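Local coordinates for protein orotidine 5'-phosphate decarboxylase (Streptomyces avermitilis, PDB 3V75) that probably catalyses the decarboxylation of orotidine 5'-phosphate to UMP, the last step of de novo UMP biosynthesis, at residues Gly226-Tyr231 / Pro255-Ala260; Thr70-Leu75 / Ala80-Gln85. All blocks are in the same frame, centred on the assembly; numbering follows the deposited sequence.

How the contacts relate
The chain folds as a TIM barrel of eight parallel strands wrapped by helices, and the two contacts follow each other along it without nesting or crossing. Contact 2 comes first and closes a tight connection of four residues, where the last turn of helix 61-75 is laid back over strand 81-84. Contact 1 opens much later and closes a wider loop of 23 residues that includes strand 239-241; it joins the connection after strand 217-221 to the short helix 254-258. The two lie on opposite sides of the chain's centre, with their own centres about 28 Å apart and no direct touch.

Contact 1 of 2, residues Gly226-Tyr231 / Pro255-Ala260; sequences GDLSSY and PGVFGA
Leu228 turns CG beside its backbone N and anti to its carbonyl carbon (chi1 -63°), while a fully extended second torsion (chi2 -176°) carries CD1 straight out to Val257 and Phe258. In this TIM barrel the meeting joins two peripheral connections: residues 226-231 belong to the loop that follows strand 217-221, and residues 255-260 finish the short helix 254-258 ahead of strand 265-269. CD1 does nearly all the touching. It comes within 3.7 Å of CG1 of Val257, the branch that stands anti to the backbone N and beside the carbonyl carbon (chi1 172°). The same methyl reaches the Phe258 ring obliquely, 3.8 Å from CE2, although the CB of Phe258 points away from Leu228; the length of the aromatic side chain brings its far side back to the contact. Val257 CG1 also lies over one face of that ring, offset toward the rim; CD1 of Leu228 touches both groups.

Leucine suits the place because its branch point, one carbon beyond CB, sets the methyls out past the backbone turn to reach apolar groups. The short branch of Val257 fits against both the leucine methyl and the ring. Leu228 also packs on Leu176 and Val221, and Phe258 too rests on Val221, which therefore serves both connections. Leu228 begins a short 3-10 segment, in which Ser230 N bonds to Asp227 O at 3.0 Å and the neighbouring serines face the outside, as their polar side chains prefer. Just after Phe258, Gly259 leaves the helix with positive phi, a conformation most easily taken by a residue with no side chain, and its N is bonded to Pro255 O at 2.9 Å.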
loop_
_atom_site.group_PDB
_atom_site.type_symbol
_atom_site.label_atom_id
_atom_site.label_comp_id
_atom_site.label_asym_id
_atom_site.label_seq_id
_atom_site.Cartn_x
_atom_site.Cartn_y
_atom_site.Cartn_z
ATOM N N GLY A 226 0.965 21.439 -13.258
ATOM C CA GLY A 226 0.793 22.493 -14.250
ATOM C C GLY A 226 0.168 22.062 -15.569
ATOM O O GLY A 226 -0.114 22.898 -16.444
ATOM N N ASP A 227 -0.056 20.753 -15.704
ATOM C CA ASP A 227 -0.530 20.205 -16.982
ATOM C C ASP A 227 -1.908 19.548 -16.840
ATOM O O ASP A 227 -2.284 18.704 -17.670
ATOM C CB ASP A 227 0.503 19.237 -17.595
ATOM C CG ASP A 227 0.980 18.162 -16.610
ATOM O OD1 ASP A 227 0.404 18.007 -15.480
ATOM O OD2 ASP A 227 1.958 17.439 -16.959
ATOM N N LEU A 228 -2.687 19.949 -15.836
ATOM C CA LEU A 228 -4.011 19.348 -15.668
ATOM C C LEU A 228 -4.947 19.643 -16.833
ATOM O O LEU A 228 -5.928 18.908 -17.055
ATOM C CB LEU A 228 -4.660 19.763 -14.353
ATOM C CG LEU A 228 -3.876 19.299 -13.123
ATOM C CD1 LEU A 228 -4.637 19.677 -11.847
ATOM C CD2 LEU A 228 -3.612 17.783 -13.144
ATOM N N SER A 229 -4.685 20.720 -17.575
ATOM C CA SER A 229 -5.520 21.068 -18.715
ATOM C C SER A 229 -5.440 19.998 -19.828
ATOM O O SER A 229 -6.247 20.035 -20.763
ATOM C CB SER A 229 -5.160 22.460 -19.283
ATOM O OG SER A 229 -3.805 22.449 -19.699
ATOM N N SER A 230 -4.454 19.101 -19.740
ATOM C CA SER A 230 -4.298 18.036 -20.718
ATOM C C SER A 230 -5.133 16.814 -20.353
ATOM O O SER A 230 -5.151 15.837 -21.119
ATOM C CB SER A 230 -2.827 17.621 -20.800
ATOM O OG SER A 230 -2.080 18.669 -21.393
ATOM N N TYR A 231 -5.833 16.860 -19.230
ATOM C CA TYR A 231 -6.639 15.729 -18.747
ATOM C C TYR A 231 -8.099 16.107 -18.636
ATOM O O TYR A 231 -8.429 17.261 -18.299
ATOM C CB TYR A 231 -6.108 15.230 -17.403
ATOM C CG TYR A 231 -4.738 14.659 -17.585
ATOM C CD1 TYR A 231 -4.577 13.331 -18.025
ATOM C CD2 TYR A 231 -3.594 15.455 -17.431
ATOM C CE1 TYR A 231 -3.302 12.805 -18.266
ATOM C CE2 TYR A 231 -2.311 14.939 -17.679
ATOM C CZ TYR A 231 -2.171 13.611 -18.079
ATOM O OH TYR A 231 -0.912 13.116 -18.304
ATOM N N PRO A 255 -9.829 27.393 -8.690
ATOM C CA PRO A 255 -10.643 27.412 -9.907
ATOM C C PRO A 255 -9.818 27.443 -11.190
ATOM O O PRO A 255 -10.171 26.770 -12.165
ATOM C CB PRO A 255 -11.513 28.674 -9.727
ATOM C CG PRO A 255 -11.666 28.754 -8.246
ATOM C CD PRO A 255 -10.328 28.350 -7.680
ATOM N N GLY A 256 -8.726 28.212 -11.232
ATOM C CA GLY A 256 -7.889 28.214 -12.421
ATOM C C GLY A 256 -7.175 26.879 -12.644
ATOM O O GLY A 256 -6.951 26.482 -13.786
ATOM N N VAL A 257 -6.794 26.207 -11.562
ATOM C CA VAL A 257 -6.075 24.928 -11.681
ATOM C C VAL A 257 -7.021 23.813 -12.203
ATOM O O VAL A 257 -6.671 23.077 -13.154
ATOM C CB VAL A 257 -5.439 24.509 -10.308
ATOM C CG1 VAL A 257 -4.850 23.081 -10.383
ATOM C CG2 VAL A 257 -4.349 25.471 -9.908
ATOM N N PHE A 258 -8.218 23.740 -11.628
ATOM C CA PHE A 258 -9.138 22.632 -11.893
ATOM C C PHE A 258 -10.256 22.918 -12.892
ATOM O O PHE A 258 -10.965 21.984 -13.306
ATOM C CB PHE A 258 -9.720 22.107 -10.589
ATOM C CG PHE A 258 -8.727 21.350 -9.766
ATOM C CD1 PHE A 258 -8.044 21.964 -8.710
ATOM C CD2 PHE A 258 -8.450 20.011 -10.065
ATOM C CE1 PHE A 258 -7.108 21.259 -7.971
ATOM C CE2 PHE A 258 -7.516 19.303 -9.321
ATOM C CZ PHE A 258 -6.854 19.905 -8.285
ATOM N N GLY A 259 -10.430 24.173 -13.316
ATOM C CA GLY A 259 -11.512 24.470 -14.256
ATOM C C GLY A 259 -12.889 24.185 -13.665
ATOM O O GLY A 259 -13.084 24.263 -12.440
ATOM N N ALA A 260 -13.828 23.776 -14.525
ATOM C CA ALA A 260 -15.188 23.477 -14.086
ATOM C C ALA A 260 -15.208 22.354 -13.051
ATOM O O ALA A 260 -16.071 22.317 -12.165
ATOM C CB ALA A 260 -16.063 23.119 -15.264
#

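Contact 2 of 2, residues Thr70-Leu75 / Ala80-Gln85; sequences TVVEAL and AVFKPQ
The turn from a helix into the next barrel strand brings Phe82, on strand 81-84, against Val71, Val72 and Leu75 in the last turns of helix 61-75. The segments of helix and strand run almost exactly antiparallel, at 174°; the axes of these short segments come within 11.2 Å, and the aromatic side chain bridges that interval. Phe82 sets CG beside the backbone N and anti to the carbonyl carbon (chi1 -75°), which sends the ring toward the helix with CE1 and CZ leading. CG1 of Val71 approaches CE1 obliquely at 3.7 Å, the two side chains sliding past each other in opposite directions. From the end of the helix, CB of Leu75 meets the ring at its edge, near the ring plane, 3.7 Å from CZ. Val72 comes nearest with its CA, 4.2 Å from CZ of Phe82 and oblique to the ring; its CG2 stays 4.4 Å from CE2.

These elements are the closing half of a beta-alpha-beta unit of the TIM barrel: strand 42-45 leads through helix 61-75 to strand 81-84, its parallel neighbour. Strand alternation explains the residue types. Phe82 faces the helical layer, where a large flat ring spans the distance to the helix and also packs on Ile45 and on Ala107 of helix 93-109. Lys83, next along, points to the other side of the sheet and forms a salt bridge with Asp117, a residue on the same strand as Lys119, the predicted proton donor. The compact, beta-branched valines let the ring come close to the helix backbone. Leucine suits position 75 because its side chain can pack on Val43 of strand 42-45 while its CB stays at the ring edge, 3.9 Å from CE1 of Phe82.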
loop_
_atom_site.group_PDB
_atom_site.type_symbol
_atom_site.label_atom_id
_atom_site.label_comp_id
_atom_site.label_asym_id
_atom_site.label_seq_id
_atom_site.Cartn_x
_atom_site.Cartn_y
_atom_site.Cartn_z
ATOM N N THR A 70 -6.100 15.534 19.837
ATOM C CA THR A 70 -6.319 16.975 19.810
ATOM C C THR A 70 -6.893 17.403 18.467
ATOM O O THR A 70 -7.786 18.270 18.416
ATOM C CB THR A 70 -4.995 17.717 20.075
ATOM O OG1 THR A 70 -4.648 17.507 21.440
ATOM C CG2 THR A 70 -5.125 19.218 19.772
ATOM N N VAL A 71 -6.391 16.815 17.375
ATOM C CA VAL A 71 -6.899 17.180 16.056
ATOM C C VAL A 71 -8.381 16.904 15.966
ATOM O O VAL A 71 -9.144 17.770 15.533
ATOM C CB VAL A 71 -6.143 16.496 14.890
ATOM C CG1 VAL A 71 -6.849 16.790 13.547
ATOM C CG2 VAL A 71 -4.674 16.981 14.866
ATOM N N VAL A 72 -8.819 15.718 16.406
ATOM C CA VAL A 72 -10.245 15.421 16.307
ATOM C C VAL A 72 -11.086 16.213 17.297
ATOM O O VAL A 72 -12.200 16.641 16.969
ATOM C CB VAL A 72 -10.498 13.909 16.442
ATOM C CG1 VAL A 72 -11.989 13.630 16.384
ATOM C CG2 VAL A 72 -9.740 13.168 15.319
ATOM N N GLU A 73 -10.572 16.436 18.503
ATOM C CA GLU A 73 -11.325 17.259 19.457
ATOM C C GLU A 73 -11.517 18.677 18.936
ATOM O O GLU A 73 -12.604 19.245 19.052
ATOM C CB GLU A 73 -10.638 17.312 20.825
ATOM C CG GLU A 73 -10.762 15.969 21.523
ATOM C CD GLU A 73 -10.004 15.878 22.826
ATOM O OE1 GLU A 73 -9.110 16.737 23.106
ATOM O OE2 GLU A 73 -10.277 14.904 23.603
ATOM N N ALA A 74 -10.450 19.247 18.373
ATOM C CA ALA A 74 -10.507 20.627 17.894
ATOM C C ALA A 74 -11.373 20.764 16.669
ATOM O O ALA A 74 -12.126 21.734 16.536
ATOM C CB ALA A 74 -9.091 21.131 17.554
ATOM N N LEU A 75 -11.252 19.815 15.752
ATOM C CA LEU A 75 -11.807 19.977 14.410
ATOM C C LEU A 75 -12.937 19.025 14.005
ATOM O O LEU A 75 -13.587 19.270 12.996
ATOM C CB LEU A 75 -10.669 19.841 13.374
ATOM C CG LEU A 75 -9.581 20.931 13.479
ATOM C CD1 LEU A 75 -8.505 20.624 12.432
ATOM C CD2 LEU A 75 -10.164 22.324 13.297
ATOM N N ALA A 80 -15.367 19.162 7.082
ATOM C CA ALA A 80 -16.113 18.209 6.252
ATOM C C ALA A 80 -15.453 16.825 6.252
ATOM O O ALA A 80 -16.145 15.803 6.376
ATOM C CB ALA A 80 -16.265 18.711 4.827
ATOM N N VAL A 81 -14.132 16.788 6.102
ATOM C CA VAL A 81 -13.421 15.536 5.868
ATOM C C VAL A 81 -12.087 15.577 6.599
ATOM O O VAL A 81 -11.437 16.641 6.655
ATOM C CB VAL A 81 -13.118 15.353 4.349
ATOM C CG1 VAL A 81 -12.594 13.940 4.035
ATOM C CG2 VAL A 81 -14.345 15.671 3.500
ATOM N N PHE A 82 -11.657 14.440 7.143
ATOM C CA PHE A 82 -10.261 14.253 7.570
ATOM C C PHE A 82 -9.579 13.226 6.711
ATOM O O PHE A 82 -10.241 12.297 6.212
ATOM C CB PHE A 82 -10.185 13.664 8.970
ATOM C CG PHE A 82 -10.491 14.630 10.072
ATOM C CD1 PHE A 82 -9.648 15.732 10.316
ATOM C CD2 PHE A 82 -11.550 14.399 10.937
ATOM C CE1 PHE A 82 -9.898 16.593 11.390
ATOM C CE2 PHE A 82 -11.794 15.241 12.027
ATOM C CZ PHE A 82 -10.980 16.360 12.240
ATOM N N LYS A 83 -8.259 13.325 6.584
ATOM C CA LYS A 83 -7.490 12.314 5.859
ATOM C C LYS A 83 -6.308 11.874 6.701
ATOM O O LYS A 83 -5.227 12.455 6.623
ATOM C CB LYS A 83 -7.038 12.846 4.499
ATOM C CG LYS A 83 -6.286 11.793 3.655
ATOM C CD LYS A 83 -6.019 12.262 2.237
ATOM C CE LYS A 83 -4.873 13.270 2.137
ATOM N NZ LYS A 83 -3.536 12.711 2.494
ATOM N N PRO A 84 -6.494 10.851 7.543
ATOM C CA PRO A 84 -5.315 10.311 8.227
ATOM C C PRO A 84 -4.391 9.648 7.228
ATOM O O PRO A 84 -4.865 8.969 6.314
ATOM C CB PRO A 84 -5.887 9.249 9.177
ATOM C CG PRO A 84 -7.241 8.928 8.594
ATOM C CD PRO A 84 -7.737 10.148 7.893
ATOM N N GLN A 85 -3.084 9.818 7.415
ATOM C CA GLN A 85 -2.085 9.129 6.596
ATOM C C GLN A 85 -1.593 7.926 7.389
ATOM O O GLN A 85 -0.888 8.059 8.374
ATOM C CB GLN A 85 -0.925 10.076 6.223
ATOM C CG GLN A 85 0.288 9.411 5.592
ATOM C CD GLN A 85 -0.099 8.443 4.494
ATOM O OE1 GLN A 85 0.055 7.209 4.660
ATOM N NE2 GLN A 85 -0.608 8.966 3.384
#